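Local coordinates for protein SCO1, mitochondrial (Saccharomyces cerevisiae, PDB 2B7K) that is needed for cytochrome c oxidase to accumulate its first two subunits and is thought to carry or insert copper for that enzyme in the mitochondrion, at residues A[56-61]-A[97-102]; A[80-85]-A[106-111]; A[43-48]-A[146-151]. All coordinates share one frame; numbering follows the deposited sequence. Where two conformers were deposited one is given.

The three contacts illustrate how one thioredoxin-like domain changes its chemistry from its sheet to its helical cover. Contacts 2 and 3 lie deep in the core and belong to the same mixed sheet, where strands 80-85 and 44-49 are neighbours: contact 2 adds a parallel partner on one flank, contact 3 an antiparallel one on the other. Both rest on regular backbone hydrogen bonds, with aliphatic packing dominant in contact 2 and aromatic rings in contact 3. Contact 1, farther from the centre but still largely buried, joins two helices through side chains alone. Its Tyr99 and Leu61 reach Phe83 of contact 2, while Cys57 and Glu60 meet Tyr47 of contact 3.

Contact 1: A[56-61]-A[97-102]; sequences ICPDEL and KEYLSD
Tyr99 reaches across from one helix to the first turn of another and meets Leu61 and Pro58 with two different parts of its side chain. With CG anti to the backbone N (chi1 -180°), the phenol extends from segment 97-102 toward segment 56-61. Leu61 brings a single methyl, CD1, to the ring 3.5 Å from Tyr99 CE2, the two side chains slanting past one another. The same methyl lies 4.2 Å from Leu100 CD2, so Leu61 bridges the tyrosine and its neighbour in sequence. Farther out, the hydroxyl end of the phenol comes up against the proline ring, Tyr99 OH lying 3.6 Å from Pro58 CG, and the side chains cross at about a right angle. Cys57 completes this small surface through its methylene, CB standing 3.8 Å from Tyr99 OH. The joint is therefore one of van der Waals contact, in which phenol oxygen and ring carbon both take part, and Phe103 also meets the tyrosine ring. Tyr99 thus packs on Cys57, in the first turn of helix 56-75. With Cys53 just ahead of the helix, Cys57 forms the CxxxC motif of the thioredoxin-like SCO family, a probable copper site completed by His144.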
loop_
_atom_site.group_PDB
_atom_site.type_symbol
_atom_site.label_atom_id
_atom_site.label_comp_id
_atom_site.label_asym_id
_atom_site.label_seq_id
_atom_site.Cartn_x
_atom_site.Cartn_y
_atom_site.Cartn_z
ATOM N N ILE A 56 0.214 -15.325 3.735
ATOM C CA ILE A 56 0.917 -14.046 3.828
ATOM C C ILE A 56 0.081 -12.803 3.509
ATOM O O ILE A 56 -0.098 -11.935 4.372
ATOM C CB ILE A 56 2.184 -14.043 2.934
ATOM C CG1 ILE A 56 3.239 -14.991 3.515
ATOM C CG2 ILE A 56 2.764 -12.638 2.849
ATOM C CD1 ILE A 56 2.814 -16.446 3.583
ATOM N N CYS A 57 -0.396 -12.697 2.405
ATOM C CA CYS A 57 -1.094 -11.485 1.991
ATOM C C CYS A 57 -2.364 -11.279 2.809
ATOM O O CYS A 57 -2.629 -10.131 3.265
ATOM C CB CYS A 57 -1.443 -11.556 0.502
ATOM S SG CYS A 57 -0.009 -11.581 -0.601
ATOM N N PRO A 58 -3.253 -12.290 3.036
ATOM C CA PRO A 58 -4.415 -12.092 3.911
ATOM C C PRO A 58 -4.014 -11.627 5.311
ATOM O O PRO A 58 -4.648 -10.737 5.882
ATOM C CB PRO A 58 -5.070 -13.469 3.930
ATOM C CG PRO A 58 -4.736 -14.013 2.574
ATOM C CD PRO A 58 -3.283 -13.633 2.428
ATOM N N ASP A 59 -2.964 -12.232 5.862
ATOM C CA ASP A 59 -2.494 -11.859 7.195
ATOM C C ASP A 59 -2.001 -10.409 7.232
ATOM O O ASP A 59 -2.238 -9.692 8.207
ATOM C CB ASP A 59 -1.361 -12.783 7.656
ATOM C CG ASP A 59 -1.824 -14.211 7.895
ATOM O OD1 ASP A 59 -2.945 -14.404 8.416
ATOM O OD2 ASP A 59 -1.055 -15.139 7.578
ATOM N N GLU A 60 -1.313 -9.985 6.175
ATOM C CA GLU A 60 -0.798 -8.617 6.109
ATOM C C GLU A 60 -1.934 -7.609 5.978
ATOM O O GLU A 60 -1.926 -6.563 6.625
ATOM C CB GLU A 60 0.154 -8.459 4.920
ATOM C CG GLU A 60 1.456 -9.230 5.042
ATOM C CD GLU A 60 2.401 -8.644 6.078
ATOM O OE1 GLU A 60 2.088 -8.702 7.287
ATOM O OE2 GLU A 60 3.463 -8.120 5.677
ATOM N N LEU A 61 -2.900 -7.908 5.119
ATOM C CA LEU A 61 -4.032 -7.015 4.924
ATOM C C LEU A 61 -4.858 -6.927 6.206
ATOM O O LEU A 61 -5.424 -5.882 6.513
ATOM C CB LEU A 61 -4.896 -7.496 3.753
ATOM C CG LEU A 61 -4.242 -7.339 2.373
ATOM C CD1 LEU A 61 -5.103 -8.019 1.329
ATOM C CD2 LEU A 61 -4.067 -5.859 2.039
ATOM N N LYS A 97 -11.880 -6.212 -6.302
ATOM C CA LYS A 97 -13.022 -5.734 -5.530
ATOM C C LYS A 97 -13.557 -6.852 -4.640
ATOM O O LYS A 97 -13.853 -6.632 -3.464
ATOM C CB LYS A 97 -14.140 -5.235 -6.452
ATOM C CG LYS A 97 -13.877 -3.874 -7.065
ATOM C CD LYS A 97 -15.100 -3.324 -7.806
ATOM C CE LYS A 97 -15.318 -4.011 -9.148
ATOM N NZ LYS A 97 -15.632 -5.459 -9.026
ATOM N N GLU A 98 -13.667 -8.055 -5.196
ATOM C CA GLU A 98 -14.176 -9.182 -4.426
ATOM C C GLU A 98 -13.205 -9.602 -3.330
ATOM O O GLU A 98 -13.612 -9.865 -2.198
ATOM C CB GLU A 98 -14.480 -10.372 -5.339
ATOM C CG GLU A 98 -14.953 -11.601 -4.581
ATOM C CD GLU A 98 -15.539 -12.666 -5.483
ATOM O OE1 GLU A 98 -15.799 -13.781 -4.986
ATOM O OE2 GLU A 98 -15.747 -12.390 -6.683
ATOM N N TYR A 99 -11.921 -9.660 -3.665
ATOM C CA TYR A 99 -10.900 -10.036 -2.693
ATOM C C TYR A 99 -10.857 -9.049 -1.524
ATOM O O TYR A 99 -10.824 -9.453 -0.355
ATOM C CB TYR A 99 -9.523 -10.075 -3.363
ATOM C CG TYR A 99 -8.389 -10.467 -2.439
ATOM C CD1 TYR A 99 -8.320 -11.748 -1.888
ATOM C CD2 TYR A 99 -7.365 -9.564 -2.136
ATOM C CE1 TYR A 99 -7.259 -12.124 -1.058
ATOM C CE2 TYR A 99 -6.298 -9.929 -1.311
ATOM C CZ TYR A 99 -6.250 -11.211 -0.778
ATOM O OH TYR A 99 -5.175 -11.590 0.003
ATOM N N LEU A 100 -10.859 -7.757 -1.839
ATOM C CA LEU A 100 -10.785 -6.734 -0.798
ATOM C C LEU A 100 -12.059 -6.535 0.009
ATOM O O LEU A 100 -12.029 -5.888 1.057
ATOM C CB LEU A 100 -10.330 -5.400 -1.400
ATOM C CG LEU A 100 -8.880 -5.382 -1.910
ATOM C CD1 LEU A 100 -8.557 -4.004 -2.491
ATOM C CD2 LEU A 100 -7.915 -5.707 -0.760
ATOM N N SER A 101 -13.172 -7.107 -0.452
ATOM C CA SER A 101 -14.432 -6.964 0.267
ATOM C C SER A 101 -14.331 -7.607 1.651
ATOM O O SER A 101 -15.140 -7.322 2.539
ATOM C CB SER A 101 -15.587 -7.596 -0.532
ATOM O OG SER A 101 -15.435 -9.001 -0.637
ATOM N N ASP A 102 -13.332 -8.466 1.834
ATOM C CA ASP A 102 -13.126 -9.136 3.113
ATOM C C ASP A 102 -12.152 -8.385 4.018
ATOM O O ASP A 102 -11.804 -8.866 5.096
ATOM C CB ASP A 102 -12.627 -10.562 2.881
ATOM C CG ASP A 102 -13.719 -11.478 2.353
ATOM O OD1 ASP A 102 -13.391 -12.526 1.760
ATOM O OD2 ASP A 102 -14.909 -11.151 2.541
#

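Contact 2: A[80-85]-A[106-111]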
loop_
_atom_site.group_PDB
_atom_site.type_symbol
_atom_site.label_atom_id
_atom_site.label_comp_id
_atom_site.label_asym_id
_atom_site.label_seq_id
_atom_site.Cartn_x
_atom_site.Cartn_y
_atom_site.Cartn_z
ATOM N N GLN A 80 -3.879 6.764 3.051
ATOM C CA GLN A 80 -4.395 6.340 1.752
ATOM C C GLN A 80 -3.792 4.951 1.555
ATOM O O GLN A 80 -2.668 4.821 1.073
ATOM C CB GLN A 80 -3.912 7.261 0.620
ATOM C CG GLN A 80 -4.253 6.699 -0.770
ATOM C CD GLN A 80 -4.014 7.680 -1.903
ATOM O OE1 GLN A 80 -4.932 7.988 -2.667
ATOM N NE2 GLN A 80 -2.783 8.166 -2.026
ATOM N N PRO A 81 -4.524 3.898 1.947
ATOM C CA PRO A 81 -4.025 2.527 1.802
ATOM C C PRO A 81 -4.230 2.000 0.395
ATOM O O PRO A 81 -5.331 2.081 -0.159
ATOM C CB PRO A 81 -4.825 1.757 2.847
ATOM C CG PRO A 81 -6.135 2.460 2.836
ATOM C CD PRO A 81 -5.797 3.926 2.688
ATOM N N LEU A 82 -3.161 1.454 -0.177
ATOM C CA LEU A 82 -3.204 0.941 -1.541
ATOM C C LEU A 82 -2.689 -0.485 -1.621
ATOM O O LEU A 82 -1.633 -0.798 -1.070
ATOM C CB LEU A 82 -2.345 1.828 -2.454
ATOM C CG LEU A 82 -2.707 3.317 -2.452
ATOM C CD1 LEU A 82 -1.627 4.121 -3.171
ATOM C CD2 LEU A 82 -4.060 3.498 -3.125
ATOM N N PHE A 83 -3.451 -1.344 -2.292
ATOM C CA PHE A 83 -3.060 -2.734 -2.499
ATOM C C PHE A 83 -2.737 -2.866 -3.982
ATOM O O PHE A 83 -3.623 -2.765 -4.826
ATOM C CB PHE A 83 -4.201 -3.688 -2.148
ATOM C CG PHE A 83 -3.880 -5.142 -2.407
ATOM C CD1 PHE A 83 -4.637 -5.884 -3.307
ATOM C CD2 PHE A 83 -2.825 -5.765 -1.746
ATOM C CE1 PHE A 83 -4.345 -7.240 -3.546
ATOM C CE2 PHE A 83 -2.524 -7.113 -1.974
ATOM C CZ PHE A 83 -3.283 -7.852 -2.873
ATOM N N ILE A 84 -1.468 -3.070 -4.304
ATOM C CA ILE A 84 -1.073 -3.200 -5.701
ATOM C C ILE A 84 -0.791 -4.659 -6.013
ATOM O O ILE A 84 0.041 -5.293 -5.362
ATOM C CB ILE A 84 0.188 -2.366 -6.012
ATOM C CG1 ILE A 84 -0.062 -0.894 -5.662
ATOM C CG2 ILE A 84 0.532 -2.485 -7.496
ATOM C CD1 ILE A 84 1.096 0.028 -6.013
ATOM N N THR A 85 -1.478 -5.195 -7.015
ATOM C CA THR A 85 -1.272 -6.589 -7.373
ATOM C C THR A 85 -0.005 -6.777 -8.196
ATOM O O THR A 85 0.411 -5.880 -8.936
ATOM C CB THR A 85 -2.458 -7.161 -8.183
ATOM O OG1 THR A 85 -2.247 -8.565 -8.416
ATOM C CG2 THR A 85 -2.583 -6.446 -9.531
ATOM N N SER A 106 -11.288 0.950 3.319
ATOM C CA SER A 106 -10.475 2.053 2.811
ATOM C C SER A 106 -9.378 1.607 1.853
ATOM O O SER A 106 -8.846 2.414 1.084
ATOM C CB SER A 106 -9.838 2.827 3.967
ATOM O OG SER A 106 -10.807 3.602 4.647
ATOM N N ILE A 107 -9.038 0.327 1.902
ATOM C CA ILE A 107 -7.995 -0.201 1.034
ATOM C C ILE A 107 -8.442 -0.155 -0.424
ATOM O O ILE A 107 -9.508 -0.654 -0.782
ATOM C CB ILE A 107 -7.631 -1.650 1.428
ATOM C CG1 ILE A 107 -7.157 -1.691 2.888
ATOM C CG2 ILE A 107 -6.526 -2.176 0.515
ATOM C CD1 ILE A 107 -7.029 -3.103 3.454
ATOM N N LEU A 108 -7.629 0.469 -1.264
ATOM C CA LEU A 108 -7.964 0.574 -2.680
ATOM C C LEU A 108 -7.043 -0.312 -3.489
ATOM O O LEU A 108 -5.817 -0.177 -3.412
ATOM C CB LEU A 108 -7.825 2.020 -3.150
ATOM C CG LEU A 108 -8.179 2.318 -4.612
ATOM C CD1 LEU A 108 -9.664 2.070 -4.856
ATOM C CD2 LEU A 108 -7.816 3.763 -4.927
ATOM N N GLY A 109 -7.633 -1.202 -4.279
ATOM C CA GLY A 109 -6.839 -2.094 -5.102
ATOM C C GLY A 109 -6.431 -1.439 -6.410
ATOM O O GLY A 109 -7.245 -0.759 -7.049
ATOM N N LEU A 110 -5.169 -1.623 -6.796
ATOM C CA LEU A 110 -4.659 -1.062 -8.051
ATOM C C LEU A 110 -4.144 -2.187 -8.929
ATOM O O LEU A 110 -3.526 -3.132 -8.440
ATOM C CB LEU A 110 -3.498 -0.092 -7.804
ATOM C CG LEU A 110 -3.700 1.107 -6.880
ATOM C CD1 LEU A 110 -2.459 1.996 -6.930
ATOM C CD2 LEU A 110 -4.937 1.899 -7.308
ATOM N N THR A 111 -4.391 -2.077 -10.225
ATOM C CA THR A 111 -3.924 -3.086 -11.160
ATOM C C THR A 111 -3.706 -2.420 -12.511
ATOM O O THR A 111 -3.803 -1.201 -12.629
ATOM C CB THR A 111 -4.933 -4.246 -11.301
ATOM O OG1 THR A 111 -4.386 -5.255 -12.164
ATOM C CG2 THR A 111 -6.253 -3.750 -11.873
HETATM O O HOH W 1 -7.090 4.318 -0.417
#
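Leu82 and Leu110 both turn CG anti to their own carbonyl carbon (chi1 -56° and -57°), and Leu108 instead swings CG anti to its backbone N. The register of a parallel strand pair already sets these three leucines on one face; the torsions lead Leu82 CD2 toward Leu108 CB and Leu110 CD1 toward Ile84 CG1. The pair closes a beta-alpha-beta unit, a building block of the thioredoxin-like fold, in which strand 80-85 passes through helix 93-100 into strand 108-111. On the leucine face, Leu82 and Leu108 lie side by side and point the same way, with Leu82 CD2 4.0 Å from Leu108 CB. Ile84 slants across Leu110, the gap from Ile84 CG1 to Leu110 CD1 being also 4.0 Å, and Phe34 covers part of this face. On the other face, Phe83 directs its ring away from strand 108-111, while its CB meets Ile107 CG2; opposite Phe83 stands Gly109, so the bridge there brings no second side chain.

The backbone ladder runs in parallel style: Phe83 N donates to Leu108 O, and Phe83 O receives Leu110 N at 2.8 Å, so this residue bonds to the residues before and after its partner Gly109. Leu108 N donates to Pro81 O, and Thr85 N continues the ladder to Leu110 O, with the donor nearly on the line of the carbonyl bond. Just ahead of strand 108-111, a water donates to both Pro81 O and Ser106 O, bridging the two segments where the proline has no N-H to give.

At the other end, the hydroxyls of Thr85 and Thr111 both bond to Asp91, to its carboxylate and its backbone oxygen respectively. The two threonines lie side by side, Thr85 CG2 3.4 Å from Thr111 OG1.

Contact 3: A[43-48]-A[146-151]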
loop_
_atom_site.group_PDB
_atom_site.type_symbol
_atom_site.label_atom_id
_atom_site.label_comp_id
_atom_site.label_asym_id
_atom_site.label_seq_id
_atom_site.Cartn_x
_atom_site.Cartn_y
_atom_site.Cartn_z
ATOM N N PHE A 43 -0.522 10.962 3.234
ATOM C CA PHE A 43 0.367 9.876 3.609
ATOM C C PHE A 43 -0.278 8.618 3.063
ATOM O O PHE A 43 -1.436 8.334 3.353
ATOM C CB PHE A 43 0.501 9.795 5.130
ATOM C CG PHE A 43 1.688 10.541 5.665
ATOM C CD1 PHE A 43 2.967 10.011 5.537
ATOM C CD2 PHE A 43 1.533 11.786 6.260
ATOM C CE1 PHE A 43 4.081 10.713 5.994
ATOM C CE2 PHE A 43 2.641 12.499 6.721
ATOM C CZ PHE A 43 3.913 11.962 6.587
ATOM N N SER A 44 0.470 7.882 2.253
ATOM C CA SER A 44 -0.048 6.669 1.654
ATOM C C SER A 44 0.735 5.479 2.167
ATOM O O SER A 44 1.905 5.599 2.507
ATOM C CB SER A 44 0.078 6.746 0.128
ATOM O OG SER A 44 -0.591 7.891 -0.388
ATOM N N ILE A 45 0.076 4.331 2.240
ATOM C CA ILE A 45 0.750 3.121 2.669
ATOM C C ILE A 45 0.438 2.088 1.588
ATOM O O ILE A 45 -0.721 1.782 1.305
ATOM C CB ILE A 45 0.284 2.679 4.082
ATOM C CG1 ILE A 45 1.119 1.477 4.528
ATOM C CG2 ILE A 45 -1.220 2.389 4.092
ATOM C CD1 ILE A 45 1.109 1.233 6.037
ATOM N N ILE A 46 1.492 1.587 0.962
ATOM C CA ILE A 46 1.369 0.645 -0.139
ATOM C C ILE A 46 1.798 -0.773 0.192
ATOM O O ILE A 46 2.820 -0.993 0.840
ATOM C CB ILE A 46 2.207 1.131 -1.334
ATOM C CG1 ILE A 46 1.774 2.550 -1.712
ATOM C CG2 ILE A 46 2.052 0.177 -2.513
ATOM C CD1 ILE A 46 2.688 3.214 -2.725
ATOM N N TYR A 47 1.004 -1.733 -0.262
ATOM C CA TYR A 47 1.325 -3.137 -0.042
ATOM C C TYR A 47 1.202 -3.863 -1.368
ATOM O O TYR A 47 0.184 -3.746 -2.047
ATOM C CB TYR A 47 0.368 -3.772 0.973
ATOM C CG TYR A 47 0.627 -5.253 1.179
ATOM C CD1 TYR A 47 1.801 -5.697 1.786
ATOM C CD2 TYR A 47 -0.278 -6.208 0.719
ATOM C CE1 TYR A 47 2.073 -7.062 1.926
ATOM C CE2 TYR A 47 -0.019 -7.574 0.849
ATOM C CZ TYR A 47 1.160 -7.994 1.451
ATOM O OH TYR A 47 1.430 -9.346 1.553
ATOM N N PHE A 48 2.247 -4.601 -1.732
ATOM C CA PHE A 48 2.266 -5.376 -2.968
ATOM C C PHE A 48 1.947 -6.835 -2.624
ATOM O O PHE A 48 2.521 -7.393 -1.694
ATOM C CB PHE A 48 3.657 -5.316 -3.621
ATOM C CG PHE A 48 3.956 -4.021 -4.312
ATOM C CD1 PHE A 48 3.768 -3.891 -5.687
ATOM C CD2 PHE A 48 4.435 -2.930 -3.596
ATOM C CE1 PHE A 48 4.053 -2.690 -6.344
ATOM C CE2 PHE A 48 4.723 -1.720 -4.240
ATOM C CZ PHE A 48 4.531 -1.602 -5.619
ATOM N N ILE A 146 6.114 -8.826 1.594
ATOM C CA ILE A 146 6.209 -8.665 3.033
ATOM C C ILE A 146 6.380 -7.258 3.609
ATOM O O ILE A 146 6.368 -7.104 4.828
ATOM C CB ILE A 146 7.352 -9.545 3.585
ATOM C CG1 ILE A 146 8.663 -9.185 2.877
ATOM C CG2 ILE A 146 7.018 -11.014 3.381
ATOM C CD1 ILE A 146 9.863 -9.984 3.335
ATOM N N PHE A 147 6.554 -6.237 2.775
ATOM C CA PHE A 147 6.707 -4.879 3.321
ATOM C C PHE A 147 5.542 -3.960 2.999
ATOM O O PHE A 147 4.860 -4.142 1.994
ATOM C CB PHE A 147 7.949 -4.165 2.768
ATOM C CG PHE A 147 9.249 -4.773 3.181
ATOM C CD1 PHE A 147 9.943 -5.609 2.316
ATOM C CD2 PHE A 147 9.795 -4.488 4.429
ATOM C CE1 PHE A 147 11.172 -6.158 2.685
ATOM C CE2 PHE A 147 11.023 -5.032 4.809
ATOM C CZ PHE A 147 11.712 -5.866 3.936
ATOM N N PHE A 148 5.333 -2.975 3.871
ATOM C CA PHE A 148 4.337 -1.936 3.642
ATOM C C PHE A 148 5.238 -0.728 3.371
ATOM O O PHE A 148 6.221 -0.518 4.087
ATOM C CB PHE A 148 3.479 -1.662 4.881
ATOM C CG PHE A 148 2.469 -2.733 5.173
ATOM C CD1 PHE A 148 2.719 -3.691 6.147
ATOM C CD2 PHE A 148 1.262 -2.775 4.480
ATOM C CE1 PHE A 148 1.773 -4.682 6.434
ATOM C CE2 PHE A 148 0.313 -3.760 4.758
ATOM C CZ PHE A 148 0.572 -4.713 5.738
ATOM N N TYR A 149 4.942 0.031 2.322
ATOM C CA TYR A 149 5.747 1.199 1.982
ATOM C C TYR A 149 4.987 2.469 2.326
ATOM O O TYR A 149 3.910 2.726 1.781
ATOM C CB TYR A 149 6.099 1.190 0.485
ATOM C CG TYR A 149 6.769 -0.096 0.040
ATOM C CD1 TYR A 149 6.027 -1.258 -0.157
ATOM C CD2 TYR A 149 8.151 -0.159 -0.132
ATOM C CE1 TYR A 149 6.649 -2.462 -0.512
ATOM C CE2 TYR A 149 8.781 -1.350 -0.486
ATOM C CZ TYR A 149 8.025 -2.496 -0.670
ATOM O OH TYR A 149 8.649 -3.680 -0.989
ATOM N N LEU A 150 5.544 3.254 3.243
ATOM C CA LEU A 150 4.920 4.501 3.667
ATOM C C LEU A 150 5.468 5.646 2.826
ATOM O O LEU A 150 6.677 5.869 2.800
ATOM C CB LEU A 150 5.212 4.760 5.147
ATOM C CG LEU A 150 4.463 5.940 5.777
ATOM C CD1 LEU A 150 2.961 5.685 5.726
ATOM C CD2 LEU A 150 4.920 6.122 7.212
ATOM N N MET A 151 4.579 6.367 2.142
ATOM C CA MET A 151 4.989 7.478 1.282
ATOM C C MET A 151 4.407 8.776 1.833
ATOM O O MET A 151 3.225 8.826 2.176
ATOM C CB MET A 151 4.478 7.256 -0.144
ATOM C CG MET A 151 4.682 5.839 -0.685
ATOM S SD MET A 151 6.412 5.311 -0.782
ATOM C CE MET A 151 6.931 6.121 -2.289
HETATM O O HOH W 2 4.407 -5.653 -0.310
#
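An antiparallel strand pair within the central sheet of the thioredoxin-like fold joins Ser44 to Met151 and Ile46 to Tyr149 by reciprocal backbone hydrogen bonds. Ser44 N gives to Met151 O in the carbonyl plane, and Met151 N returns a bond of 2.8 Å to Ser44 O. The second hydrogen-bonded pair repeats this pattern, Tyr149 N reaching Ile46 O while Ile46 N reaches Tyr149 O. Between them, the non-hydrogen-bonded pair Ile45 and Leu150 packs through Ile45 CB and Leu150 CD1.

On the face of Ile45 and Tyr47, Phe148 is the hub. Its CB meets Ile45 CD1 at 3.9 Å, and Tyr47 CD1 lies 3.8 Å above the plane of the Phe148 ring, near its rim. Tyr47 CG is anti to the backbone N (chi1 177°), which sends the phenol along toward Phe147, whose O lies at the ring edge; the hydroxyl bonds to Ser145 O. The hydroxyl end also touches Cys57, a copper ligand by similarity. An alanine at Tyr47 would be likely to leave one face of Phe148 less covered and the carbonyl of Ser145 without its hydroxyl partner.

The opposite face carries Ile46 CD1 against Met151 CG and an offset edge-to-face pair, in which Phe48 turns its edge toward the face of Tyr149 with planes at 89°. Where the regular ladder ends, a water takes its place, accepting from Phe48 N and donating to Phe147 O, each at 2.8 Å from the water oxygen.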